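Local atomic coordinates of protein SMG-7 (Caenorhabditis elegans, PDB entry 3ZHE), a protein that pairs with SMG-5 in a heterodimer whose arrangement of two 14-3-3-like domains is required for efficient nonsense-mediated mRNA decay. Residues 342-347 with 383-388; 315-320 with 373-378; 251-256 with 289-294. One frame throughout, in Å; residues are numbered along the deposited sequence.

All three contacts are largely buried in the C-terminal part of this all-alpha chain, yet they join different elements: two helices, a loop with a helix, and a helix end and its turn with a long helix. Interactions 1 and 2 both use helix 377-389, the second through the segment leading into it. They meet at several points, among them L384 on L319 and L347 on L316. Y292 of helix 277-304 reaches from interaction 3 towards both. Chemically, 342-347 with 383-388 is branched aliphatic groups and a thiol, 315-320 with 373-378 centres on an imidazole, and 251-256 with 289-294 depends on alanines. Surface positions appear at the margins, as V385 and E251.

Interaction 1 (342-347 with 383-388); sequences SICEWL and KLVEIE
L384 meets three residues of 342-347, I343, C344 and L347, and its side chain can be followed from one to the next. Its CB lies against the sulfur of C344, with CB of L384 and SG of C344 3.7 Å apart. Beyond it CG forks the chain. The CD1 branch stays on the C344 side, 4.1 Å from that SG, and continues to one methyl of each of two further residues: CD1 of L347 is 4.2 Å from CD1 of L384, and CG2 of I343 is 4.3 Å from the same methyl. The side chains of L347 and L384 cross at about a right angle and meet CD1 to CD1. The other branch, CD2, faces the hydroxyl of Y292. C344 holds its sulfur anti to its own carbonyl carbon (chi1 -76°), which aims SG across the gap to rest between L384 and V385, whose CG2 is 3.8 Å from it at the exposed margin. No hydrogen bond joins the segments; the contact is purely van der Waals. The axes of 342-347 and 383-388 run nearly antiparallel, at 156°, and approach to 10.3 Å. Side chains from other helices close the core around them: L296 and L299 of helix 277-304 pack on I343, while L316 and L319 of helix 313-322 pack on L347 and L384 respectively.

Interaction 2 (315-320 with 373-378); sequences LLHILA and YPLTRT
L375 has CG anti to its backbone N (chi1 -170°), a setting that sends its CD2 methyl over the imidazole of H317; Y373, with CG instead anti to its carbonyl carbon, brings its ring to the rim of the same imidazole. The methyl makes a CH-pi contact, CD2 of L375 lying 3.7 Å from the centroid of the H317 ring and 18° off its normal, displaced towards CE1. CB of L375 follows it, 3.6 Å from CE1 of H317. The tyrosine does not stack: the two rings are almost coplanar, at 4°, and meet rim to rim through CE1 of Y373 and CE1 of H317, 3.6 Å apart. NE2 of H317 is hydrogen-bonded to the carbonyl oxygen of I356, which fixes how the ring is turned. Were H317 replaced by an alanine, the L375 methyl would probably lose its aromatic face, the Y373 rim its neighbour and the I356 carbonyl this partner. CB of A320 lies 4.2 Å from CD2 of L375. L375, with Y373 at the H317 rim, sets the loop against helix 313-322 just ahead of helix 377-389, whose L380 packs on A320, while side chains of helix 277-304 pack on L315 and L319.

Interaction 3 (251-256 with 289-294); sequences EEAATS and CTAYRS
A254 and A291 bring their backbones unusually near, with CA of A254 only 4.2 Å from CA of A291. Segment 251-256 is the last part of helix 243-253, and a type I beta turn from A253 to S256 follows; just before it, E252 O receives a weak bond from T255 N. Segment 289-294 is regular helix, its S294 N bonded to T290 O. Such proximity is possible because both facing residues carry no more than a methyl, and CB of A254 stands 4.3 Å from CB of A291. The A254 methyl also rests on the helix backbone, 3.5 Å from the carbonyl O of A291, and is bordered by S294, whose OG is 3.7 Å from CB of A254. T290 divides its two branches by purpose. OG1 is hydrogen-bonded to T286 O of its own helix; chi1 of -66° puts OG1 beside the backbone N and CG2 anti to it, where it faces E251. There CG2 of T290 lies 3.5 Å from the backbone N of E251, with CG of E251 beside it. A253 completes the seam and is backed by M259 and I260 of helix 257-270. The arrangement is small-residue packing of a helix-to-helix connection within an all-alpha fold: it seats the turn between helices 243-253 and 257-270 on the long helix 277-304, within a region assigned to the Est1 family.

Interaction 1 (342-347 with 383-388)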
ATOM      1  N   SER B 342      12.885  21.272 -40.925  1.00109.76           N
ATOM      2  CA  SER B 342      13.952  20.503 -40.285  1.00117.06           C
ATOM      3  C   SER B 342      13.426  19.638 -39.141  1.00111.90           C
ATOM      4  O   SER B 342      13.724  18.441 -39.063  1.00103.52           O
ATOM      5  CB  SER B 342      15.053  21.431 -39.771  1.00123.99           C
ATOM      6  OG  SER B 342      14.545  22.332 -38.805  1.00128.04           O
ATOM      7  N   ILE B 343      12.646  20.251 -38.254  1.00113.19           N
ATOM      8  CA  ILE B 343      12.068  19.534 -37.122  1.00108.50           C
ATOM      9  C   ILE B 343      11.173  18.389 -37.596  1.00 87.23           C
ATOM     10  O   ILE B 343      11.219  17.289 -37.046  1.00 86.94           O
ATOM     11  CB  ILE B 343      11.284  20.482 -36.188  1.00 86.25           C
ATOM     12  CG1 ILE B 343      12.234  21.498 -35.544  1.00 94.18           C
ATOM     13  CG2 ILE B 343      10.557  19.701 -35.108  1.00 84.34           C
ATOM     14  CD1 ILE B 343      11.569  22.423 -34.536  1.00 91.92           C
ATOM     15  N   CYS B 344      10.379  18.650 -38.629  1.00104.94           N
ATOM     16  CA  CYS B 344       9.509  17.631 -39.219  1.00109.43           C
ATOM     17  C   CYS B 344      10.298  16.458 -39.789  1.00115.72           C
ATOM     18  O   CYS B 344       9.896  15.299 -39.641  1.00 88.00           O
ATOM     19  CB  CYS B 344       8.621  18.234 -40.310  1.00 86.64           C
ATOM     20  SG  CYS B 344       7.237  19.217 -39.690  1.00111.65           S
ATOM     21  N   GLU B 345      11.415  16.759 -40.447  1.00115.31           N
ATOM     22  CA  GLU B 345      12.298  15.709 -40.944  1.00112.39           C
ATOM     23  C   GLU B 345      12.829  14.884 -39.781  1.00103.91           C
ATOM     24  O   GLU B 345      12.896  13.659 -39.861  1.00101.86           O
ATOM     25  CB  GLU B 345      13.476  16.294 -41.722  1.00121.02           C
ATOM     26  CG  GLU B 345      14.400  15.225 -42.298  1.00123.87           C
ATOM     27  CD  GLU B 345      15.865  15.621 -42.253  1.00123.66           C
ATOM     28  OE1 GLU B 345      16.168  16.724 -41.755  1.00124.34           O
ATOM     29  OE2 GLU B 345      16.715  14.826 -42.709  1.00124.43           O
ATOM     30  N   TRP B 346      13.211  15.571 -38.706  1.00 91.82           N
ATOM     31  CA  TRP B 346      13.713  14.910 -37.503  1.00109.30           C
ATOM     32  C   TRP B 346      12.675  13.942 -36.948  1.00105.37           C
ATOM     33  O   TRP B 346      12.988  12.799 -36.618  1.00103.11           O
ATOM     34  CB  TRP B 346      14.076  15.946 -36.436  1.00111.10           C
ATOM     35  CG  TRP B 346      14.695  15.356 -35.202  1.00118.84           C
ATOM     36  CD1 TRP B 346      15.248  14.116 -35.074  1.00122.74           C
ATOM     37  CD2 TRP B 346      14.824  15.984 -33.918  1.00122.69           C
ATOM     38  NE1 TRP B 346      15.714  13.932 -33.796  1.00125.36           N
ATOM     39  CE2 TRP B 346      15.466  15.064 -33.066  1.00123.62           C
ATOM     40  CE3 TRP B 346      14.460  17.235 -33.407  1.00120.15           C
ATOM     41  CZ2 TRP B 346      15.752  15.352 -31.735  1.00122.03           C
ATOM     42  CZ3 TRP B 346      14.745  17.519 -32.083  1.00115.64           C
ATOM     43  CH2 TRP B 346      15.384  16.581 -31.262  1.00118.34           C
ATOM     44  N   LEU B 347      11.438  14.416 -36.845  1.00110.95           N
ATOM     45  CA  LEU B 347      10.345  13.615 -36.311  1.00107.32           C
ATOM     46  C   LEU B 347      10.031  12.413 -37.199  1.00105.69           C
ATOM     47  O   LEU B 347       9.762  11.319 -36.702  1.00 97.44           O
ATOM     48  CB  LEU B 347       9.093  14.477 -36.124  1.00103.42           C
ATOM     49  CG  LEU B 347       9.164  15.593 -35.079  1.00102.83           C
ATOM     50  CD1 LEU B 347       7.910  16.454 -35.123  1.00103.81           C
ATOM     51  CD2 LEU B 347       9.365  15.011 -33.689  1.00103.14           C
ATOM     52  N   LYS B 383       0.763  17.471 -37.908  1.00 86.42           N
ATOM     53  CA  LYS B 383       0.160  18.687 -37.372  1.00 85.30           C
ATOM     54  C   LYS B 383       0.966  19.927 -37.752  1.00 84.38           C
ATOM     55  O   LYS B 383       0.405  20.929 -38.210  1.00 89.54           O
ATOM     56  CB  LYS B 383       0.027  18.585 -35.851  1.00 75.70           C
ATOM     57  N   LEU B 384       2.282  19.857 -37.558  1.00 85.13           N
ATOM     58  CA  LEU B 384       3.171  20.959 -37.928  1.00 90.17           C
ATOM     59  C   LEU B 384       3.082  21.277 -39.421  1.00 97.18           C
ATOM     60  O   LEU B 384       2.953  22.442 -39.826  1.00 98.15           O
ATOM     61  CB  LEU B 384       4.616  20.621 -37.559  1.00 83.09           C
ATOM     62  CG  LEU B 384       5.093  21.013 -36.162  1.00 81.19           C
ATOM     63  CD1 LEU B 384       6.366  20.267 -35.803  1.00 83.68           C
ATOM     64  CD2 LEU B 384       5.315  22.516 -36.085  1.00 83.92           C
ATOM     65  N   VAL B 385       3.155  20.222 -40.229  1.00 97.51           N
ATOM     66  CA  VAL B 385       3.022  20.335 -41.675  1.00 97.23           C
ATOM     67  C   VAL B 385       1.697  20.990 -42.042  1.00100.72           C
ATOM     68  O   VAL B 385       1.636  21.806 -42.960  1.00105.21           O
ATOM     69  CB  VAL B 385       3.135  18.954 -42.360  1.00 97.14           C
ATOM     70  CG1 VAL B 385       2.739  19.039 -43.825  1.00 97.63           C
ATOM     71  CG2 VAL B 385       4.542  18.412 -42.224  1.00100.75           C
ATOM     72  N   GLU B 386       0.640  20.640 -41.316  1.00100.56           N
ATOM     73  CA  GLU B 386      -0.664  21.250 -41.551  1.00100.40           C
ATOM     74  C   GLU B 386      -0.671  22.740 -41.229  1.00 95.71           C
ATOM     75  O   GLU B 386      -1.256  23.534 -41.965  1.00 97.15           O
ATOM     76  CB  GLU B 386      -1.756  20.544 -40.752  1.00104.87           C
ATOM     77  CG  GLU B 386      -2.267  19.274 -41.403  1.00112.43           C
ATOM     78  CD  GLU B 386      -3.590  18.820 -40.826  1.00119.84           C
ATOM     79  OE1 GLU B 386      -4.362  19.685 -40.362  1.00121.40           O
ATOM     80  OE2 GLU B 386      -3.858  17.601 -40.831  1.00121.74           O
ATOM     81  N   ILE B 387      -0.021  23.109 -40.129  1.00 91.89           N
ATOM     82  CA  ILE B 387       0.072  24.511 -39.729  1.00 80.94           C
ATOM     83  C   ILE B 387       0.817  25.349 -40.766  1.00104.51           C
ATOM     84  O   ILE B 387       0.417  26.475 -41.074  1.00107.74           O
ATOM     85  CB  ILE B 387       0.747  24.662 -38.357  1.00 96.68           C
ATOM     86  CG1 ILE B 387      -0.055  23.915 -37.291  1.00 95.71           C
ATOM     87  CG2 ILE B 387       0.881  26.132 -37.986  1.00101.26           C
ATOM     88  CD1 ILE B 387      -1.483  24.389 -37.165  1.00 88.33           C
ATOM     89  N   GLU B 388       1.897  24.797 -41.308  1.00107.05           N
ATOM     90  CA  GLU B 388       2.666  25.515 -42.320  1.00109.96           C
ATOM     91  C   GLU B 388       1.934  25.559 -43.659  1.00120.09           C
ATOM     92  O   GLU B 388       2.019  26.546 -44.389  1.00124.34           O
ATOM     93  CB  GLU B 388       4.042  24.875 -42.510  1.00104.65           C
ATOM     94  CG  GLU B 388       4.941  25.623 -43.485  1.00104.72           C
ATOM     95  CD  GLU B 388       5.253  27.030 -43.018  1.00105.71           C
ATOM     96  OE1 GLU B 388       5.549  27.199 -41.817  1.00 99.80           O
ATOM     97  OE2 GLU B 388       5.193  27.965 -43.845  1.00112.23           O
TER

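Interaction 2 (315-320 with 373-378)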
ATOM      1  N   LEU B 315       8.942  18.921 -23.958  1.00102.57           N
ATOM      2  CA  LEU B 315       9.153  20.050 -24.854  1.00 98.58           C
ATOM      3  C   LEU B 315       8.406  19.848 -26.170  1.00100.98           C
ATOM      4  O   LEU B 315       7.968  20.810 -26.800  1.00106.14           O
ATOM      5  CB  LEU B 315      10.647  20.261 -25.105  1.00 97.19           C
ATOM      6  CG  LEU B 315      11.111  21.717 -25.105  1.00 96.21           C
ATOM      7  CD1 LEU B 315      10.692  22.411 -23.816  1.00 86.72           C
ATOM      8  CD2 LEU B 315      12.617  21.806 -25.300  1.00104.12           C
ATOM      9  N   LEU B 316       8.259  18.590 -26.577  1.00 99.19           N
ATOM     10  CA  LEU B 316       7.475  18.267 -27.762  1.00 77.01           C
ATOM     11  C   LEU B 316       5.984  18.408 -27.477  1.00 83.82           C
ATOM     12  O   LEU B 316       5.201  18.728 -28.370  1.00 74.71           O
ATOM     13  CB  LEU B 316       7.784  16.853 -28.263  1.00 85.07           C
ATOM     14  CG  LEU B 316       9.153  16.617 -28.908  1.00 91.02           C
ATOM     15  CD1 LEU B 316       9.192  15.260 -29.595  1.00 93.77           C
ATOM     16  CD2 LEU B 316       9.513  17.733 -29.881  1.00 91.98           C
ATOM     17  N   HIS B 317       5.596  18.168 -26.228  1.00 82.09           N
ATOM     18  CA  HIS B 317       4.193  18.268 -25.839  1.00 81.11           C
ATOM     19  C   HIS B 317       3.715  19.712 -25.733  1.00 83.94           C
ATOM     20  O   HIS B 317       2.557  20.010 -26.027  1.00 82.72           O
ATOM     21  CB  HIS B 317       3.932  17.514 -24.535  1.00 76.93           C
ATOM     22  CG  HIS B 317       3.470  16.106 -24.740  1.00 82.63           C
ATOM     23  ND1 HIS B 317       2.218  15.801 -25.229  1.00 88.08           N
ATOM     24  CD2 HIS B 317       4.091  14.922 -24.531  1.00 85.32           C
ATOM     25  CE1 HIS B 317       2.087  14.488 -25.309  1.00 87.96           C
ATOM     26  NE2 HIS B 317       3.210  13.931 -24.893  1.00 85.01           N
ATOM     27  N   ILE B 318       4.603  20.604 -25.308  1.00 81.79           N
ATOM     28  CA  ILE B 318       4.282  22.027 -25.272  1.00 80.76           C
ATOM     29  C   ILE B 318       4.068  22.535 -26.696  1.00 84.09           C
ATOM     30  O   ILE B 318       3.190  23.360 -26.955  1.00 82.77           O
ATOM     31  CB  ILE B 318       5.386  22.845 -24.566  1.00 80.27           C
ATOM     32  CG1 ILE B 318       5.470  22.453 -23.089  1.00 78.01           C
ATOM     33  CG2 ILE B 318       5.120  24.337 -24.699  1.00 79.00           C
ATOM     34  CD1 ILE B 318       6.397  23.325 -22.274  1.00 77.21           C
ATOM     35  N   LEU B 319       4.870  22.010 -27.618  1.00 85.47           N
ATOM     36  CA  LEU B 319       4.750  22.343 -29.032  1.00 89.43           C
ATOM     37  C   LEU B 319       3.399  21.917 -29.592  1.00 88.82           C
ATOM     38  O   LEU B 319       2.740  22.684 -30.295  1.00 86.73           O
ATOM     39  CB  LEU B 319       5.871  21.676 -29.829  1.00 91.32           C
ATOM     40  CG  LEU B 319       5.829  21.891 -31.343  1.00 92.20           C
ATOM     41  CD1 LEU B 319       6.167  23.332 -31.688  1.00 95.18           C
ATOM     42  CD2 LEU B 319       6.765  20.924 -32.053  1.00 90.26           C
ATOM     43  N   ALA B 320       2.996  20.688 -29.283  1.00 86.55           N
ATOM     44  CA  ALA B 320       1.718  20.160 -29.743  1.00 88.04           C
ATOM     45  C   ALA B 320       0.559  20.949 -29.143  1.00 90.94           C
ATOM     46  O   ALA B 320      -0.492  21.095 -29.767  1.00 93.21           O
ATOM     47  CB  ALA B 320       1.598  18.684 -29.399  1.00 83.65           C
ATOM     48  N   TYR B 373      -4.770  11.330 -28.813  1.00104.47           N
ATOM     49  CA  TYR B 373      -3.734  10.850 -27.905  1.00 95.45           C
ATOM     50  C   TYR B 373      -3.696   9.322 -27.852  1.00 93.85           C
ATOM     51  O   TYR B 373      -4.699   8.669 -28.138  1.00 94.12           O
ATOM     52  CB  TYR B 373      -3.945  11.441 -26.507  1.00 91.91           C
ATOM     53  CG  TYR B 373      -3.317  12.803 -26.334  1.00 82.51           C
ATOM     54  CD1 TYR B 373      -2.006  12.931 -25.895  1.00 81.12           C
ATOM     55  CD2 TYR B 373      -4.030  13.959 -26.617  1.00 71.98           C
ATOM     56  CE1 TYR B 373      -1.424  14.172 -25.738  1.00 79.50           C
ATOM     57  CE2 TYR B 373      -3.455  15.208 -26.463  1.00 70.72           C
ATOM     58  CZ  TYR B 373      -2.152  15.307 -26.023  1.00 76.38           C
ATOM     59  OH  TYR B 373      -1.573  16.546 -25.868  1.00 73.32           O
ATOM     60  N   PRO B 374      -2.535   8.741 -27.493  1.00 99.66           N
ATOM     61  CA  PRO B 374      -1.268   9.384 -27.116  1.00 98.59           C
ATOM     62  C   PRO B 374      -0.553  10.026 -28.303  1.00 95.84           C
ATOM     63  O   PRO B 374      -0.859   9.716 -29.455  1.00 92.66           O
ATOM     64  CB  PRO B 374      -0.441   8.222 -26.565  1.00 96.56           C
ATOM     65  CG  PRO B 374      -0.957   7.035 -27.284  1.00 96.40           C
ATOM     66  CD  PRO B 374      -2.432   7.271 -27.439  1.00101.89           C
ATOM     67  N   LEU B 375       0.385  10.920 -28.011  1.00 95.22           N
ATOM     68  CA  LEU B 375       1.078  11.671 -29.049  1.00 95.25           C
ATOM     69  C   LEU B 375       1.946  10.760 -29.904  1.00101.66           C
ATOM     70  O   LEU B 375       2.950  10.220 -29.439  1.00109.07           O
ATOM     71  CB  LEU B 375       1.922  12.784 -28.429  1.00 96.59           C
ATOM     72  CG  LEU B 375       2.522  13.803 -29.397  1.00 98.66           C
ATOM     73  CD1 LEU B 375       1.442  14.401 -30.286  1.00 73.79           C
ATOM     74  CD2 LEU B 375       3.244  14.897 -28.628  1.00 74.14           C
ATOM     75  N   THR B 376       1.540  10.589 -31.155  1.00103.92           N
ATOM     76  CA  THR B 376       2.282   9.767 -32.097  1.00 99.83           C
ATOM     77  C   THR B 376       3.412  10.584 -32.712  1.00 93.53           C
ATOM     78  O   THR B 376       3.234  11.762 -33.035  1.00 94.53           O
ATOM     79  CB  THR B 376       1.358   9.212 -33.200  1.00109.13           C
ATOM     80  OG1 THR B 376       0.333   8.407 -32.603  1.00120.14           O
ATOM     81  CG2 THR B 376       2.144   8.369 -34.191  1.00107.07           C
ATOM     82  N   ARG B 377       4.575   9.957 -32.851  1.00100.56           N
ATOM     83  CA  ARG B 377       5.742  10.591 -33.451  1.00106.44           C
ATOM     84  C   ARG B 377       5.444  11.153 -34.844  1.00109.14           C
ATOM     85  O   ARG B 377       6.000  12.176 -35.245  1.00109.30           O
ATOM     86  CB  ARG B 377       6.900   9.591 -33.504  1.00108.08           C
ATOM     87  CG  ARG B 377       8.041   9.988 -34.415  1.00110.11           C
ATOM     88  CD  ARG B 377       9.271   9.138 -34.156  1.00110.24           C
ATOM     89  NE  ARG B 377       8.968   7.711 -34.186  1.00107.63           N
ATOM     90  CZ  ARG B 377       9.070   6.946 -35.267  1.00105.31           C
ATOM     91  NH1 ARG B 377       9.470   7.469 -36.419  1.00104.31           N
ATOM     92  NH2 ARG B 377       8.774   5.655 -35.197  1.00101.63           N
ATOM     93  N   THR B 378       4.550  10.491 -35.569  1.00109.59           N
ATOM     94  CA  THR B 378       4.184  10.921 -36.913  1.00109.60           C
ATOM     95  C   THR B 378       3.111  12.008 -36.883  1.00115.57           C
ATOM     96  O   THR B 378       3.163  12.973 -37.654  1.00121.97           O
ATOM     97  CB  THR B 378       3.656   9.738 -37.747  1.00106.49           C
ATOM     98  OG1 THR B 378       4.589   8.652 -37.683  1.00100.77           O
ATOM     99  CG2 THR B 378       3.458  10.143 -39.198  1.00111.36           C
TER

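Interaction 3 (251-256 with 289-294)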
ATOM      1  N   GLU B 251       8.552  34.474 -24.229  1.00112.88           N
ATOM      2  CA  GLU B 251       9.871  33.852 -24.168  1.00115.20           C
ATOM      3  C   GLU B 251       9.971  32.865 -23.008  1.00113.16           C
ATOM      4  O   GLU B 251      10.574  31.800 -23.140  1.00111.15           O
ATOM      5  CB  GLU B 251      10.971  34.914 -24.046  1.00124.69           C
ATOM      6  CG  GLU B 251      11.134  35.809 -25.264  1.00134.17           C
ATOM      7  CD  GLU B 251      12.180  36.889 -25.058  1.00143.86           C
ATOM      8  OE1 GLU B 251      13.169  36.635 -24.336  1.00148.91           O
ATOM      9  OE2 GLU B 251      12.009  37.995 -25.610  1.00145.01           O
ATOM     10  N   GLU B 252       9.369  33.217 -21.874  1.00115.09           N
ATOM     11  CA  GLU B 252       9.362  32.326 -20.717  1.00112.23           C
ATOM     12  C   GLU B 252       8.351  31.190 -20.883  1.00103.53           C
ATOM     13  O   GLU B 252       8.592  30.061 -20.454  1.00 98.18           O
ATOM     14  CB  GLU B 252       9.076  33.109 -19.432  1.00112.86           C
ATOM     15  CG  GLU B 252       9.019  32.250 -18.173  1.00112.27           C
ATOM     16  CD  GLU B 252      10.318  31.514 -17.909  1.00118.69           C
ATOM     17  OE1 GLU B 252      11.395  32.088 -18.176  1.00126.62           O
ATOM     18  OE2 GLU B 252      10.258  30.357 -17.442  1.00114.80           O
ATOM     19  N   ALA B 253       7.225  31.498 -21.519  1.00 99.53           N
ATOM     20  CA  ALA B 253       6.133  30.545 -21.685  1.00 93.53           C
ATOM     21  C   ALA B 253       6.476  29.467 -22.703  1.00 94.53           C
ATOM     22  O   ALA B 253       5.790  28.450 -22.797  1.00 91.57           O
ATOM     23  CB  ALA B 253       4.859  31.270 -22.093  1.00 88.53           C
ATOM     24  N   ALA B 254       7.539  29.697 -23.468  1.00 98.66           N
ATOM     25  CA  ALA B 254       8.020  28.702 -24.423  1.00 97.83           C
ATOM     26  C   ALA B 254       8.433  27.383 -23.758  1.00100.14           C
ATOM     27  O   ALA B 254       8.486  26.343 -24.416  1.00 95.29           O
ATOM     28  CB  ALA B 254       9.174  29.267 -25.238  1.00 97.18           C
ATOM     29  N   THR B 255       8.725  27.426 -22.459  1.00107.45           N
ATOM     30  CA  THR B 255       9.259  26.257 -21.763  1.00111.48           C
ATOM     31  C   THR B 255       8.424  25.781 -20.572  1.00110.04           C
ATOM     32  O   THR B 255       8.876  24.938 -19.798  1.00107.83           O
ATOM     33  CB  THR B 255      10.688  26.519 -21.245  1.00111.19           C
ATOM     34  OG1 THR B 255      10.630  27.360 -20.085  1.00120.87           O
ATOM     35  CG2 THR B 255      11.537  27.186 -22.314  1.00101.81           C
ATOM     36  N   SER B 256       7.215  26.312 -20.420  1.00110.60           N
ATOM     37  CA  SER B 256       6.393  25.958 -19.265  1.00113.87           C
ATOM     38  C   SER B 256       4.923  25.727 -19.607  1.00103.79           C
ATOM     39  O   SER B 256       4.231  26.632 -20.076  1.00100.68           O
ATOM     40  CB  SER B 256       6.520  27.021 -18.171  1.00124.15           C
ATOM     41  OG  SER B 256       7.854  27.111 -17.699  1.00133.31           O
ATOM     42  N   CYS B 289       2.650  33.492 -30.142  1.00 95.25           N
ATOM     43  CA  CYS B 289       3.595  33.481 -31.254  1.00 99.10           C
ATOM     44  C   CYS B 289       5.044  33.599 -30.792  1.00100.37           C
ATOM     45  O   CYS B 289       5.925  32.914 -31.323  1.00100.26           O
ATOM     46  CB  CYS B 289       3.263  34.580 -32.267  1.00102.66           C
ATOM     47  SG  CYS B 289       1.860  34.197 -33.338  1.00114.93           S
ATOM     48  N   THR B 290       5.292  34.464 -29.811  1.00101.63           N
ATOM     49  CA  THR B 290       6.637  34.585 -29.248  1.00104.11           C
ATOM     50  C   THR B 290       7.119  33.233 -28.716  1.00102.30           C
ATOM     51  O   THR B 290       8.230  32.775 -29.035  1.00 97.96           O
ATOM     52  CB  THR B 290       6.690  35.633 -28.120  1.00108.29           C
ATOM     53  OG1 THR B 290       6.443  36.936 -28.662  1.00111.65           O
ATOM     54  CG2 THR B 290       8.054  35.623 -27.445  1.00110.06           C
ATOM     55  N   ALA B 291       6.263  32.595 -27.923  1.00108.44           N
ATOM     56  CA  ALA B 291       6.550  31.270 -27.382  1.00107.09           C
ATOM     57  C   ALA B 291       6.825  30.254 -28.490  1.00100.53           C
ATOM     58  O   ALA B 291       7.761  29.456 -28.394  1.00 97.41           O
ATOM     59  CB  ALA B 291       5.404  30.800 -26.501  1.00105.74           C
ATOM     60  N   TYR B 292       6.007  30.294 -29.538  1.00 98.95           N
ATOM     61  CA  TYR B 292       6.151  29.393 -30.679  1.00 99.79           C
ATOM     62  C   TYR B 292       7.528  29.547 -31.321  1.00110.89           C
ATOM     63  O   TYR B 292       8.222  28.559 -31.572  1.00113.41           O
ATOM     64  CB  TYR B 292       5.043  29.660 -31.704  1.00 96.31           C
ATOM     65  CG  TYR B 292       4.994  28.683 -32.860  1.00 94.42           C
ATOM     66  CD1 TYR B 292       4.842  27.320 -32.640  1.00 88.14           C
ATOM     67  CD2 TYR B 292       5.073  29.128 -34.174  1.00 99.80           C
ATOM     68  CE1 TYR B 292       4.787  26.425 -33.698  1.00 88.66           C
ATOM     69  CE2 TYR B 292       5.018  28.243 -35.236  1.00 99.45           C
ATOM     70  CZ  TYR B 292       4.875  26.893 -34.992  1.00 93.41           C
ATOM     71  OH  TYR B 292       4.820  26.010 -36.046  1.00 90.56           O
ATOM     72  N   ARG B 293       7.918  30.794 -31.567  1.00115.46           N
ATOM     73  CA  ARG B 293       9.233  31.104 -32.124  1.00115.50           C
ATOM     74  C   ARG B 293      10.364  30.550 -31.263  1.00116.14           C
ATOM     75  O   ARG B 293      11.197  29.765 -31.737  1.00118.74           O
ATOM     76  CB  ARG B 293       9.402  32.616 -32.266  1.00118.16           C
ATOM     77  CG  ARG B 293       8.625  33.238 -33.411  1.00121.63           C
ATOM     78  CD  ARG B 293       8.490  34.738 -33.213  1.00131.10           C
ATOM     79  NE  ARG B 293       8.399  35.458 -34.479  1.00140.40           N
ATOM     80  CZ  ARG B 293       8.153  36.760 -34.579  1.00146.20           C
ATOM     81  NH1 ARG B 293       7.962  37.486 -33.487  1.00148.11           N
ATOM     82  NH2 ARG B 293       8.091  37.334 -35.772  1.00146.79           N
ATOM     83  N   SER B 294      10.386  30.964 -29.997  1.00112.33           N
ATOM     84  CA  SER B 294      11.447  30.553 -29.077  1.00107.81           C
ATOM     85  C   SER B 294      11.568  29.031 -28.969  1.00100.31           C
ATOM     86  O   SER B 294      12.670  28.475 -29.052  1.00100.18           O
ATOM     87  CB  SER B 294      11.221  31.169 -27.692  1.00108.18           C
ATOM     88  OG  SER B 294      12.214  30.751 -26.771  1.00107.84           O
TER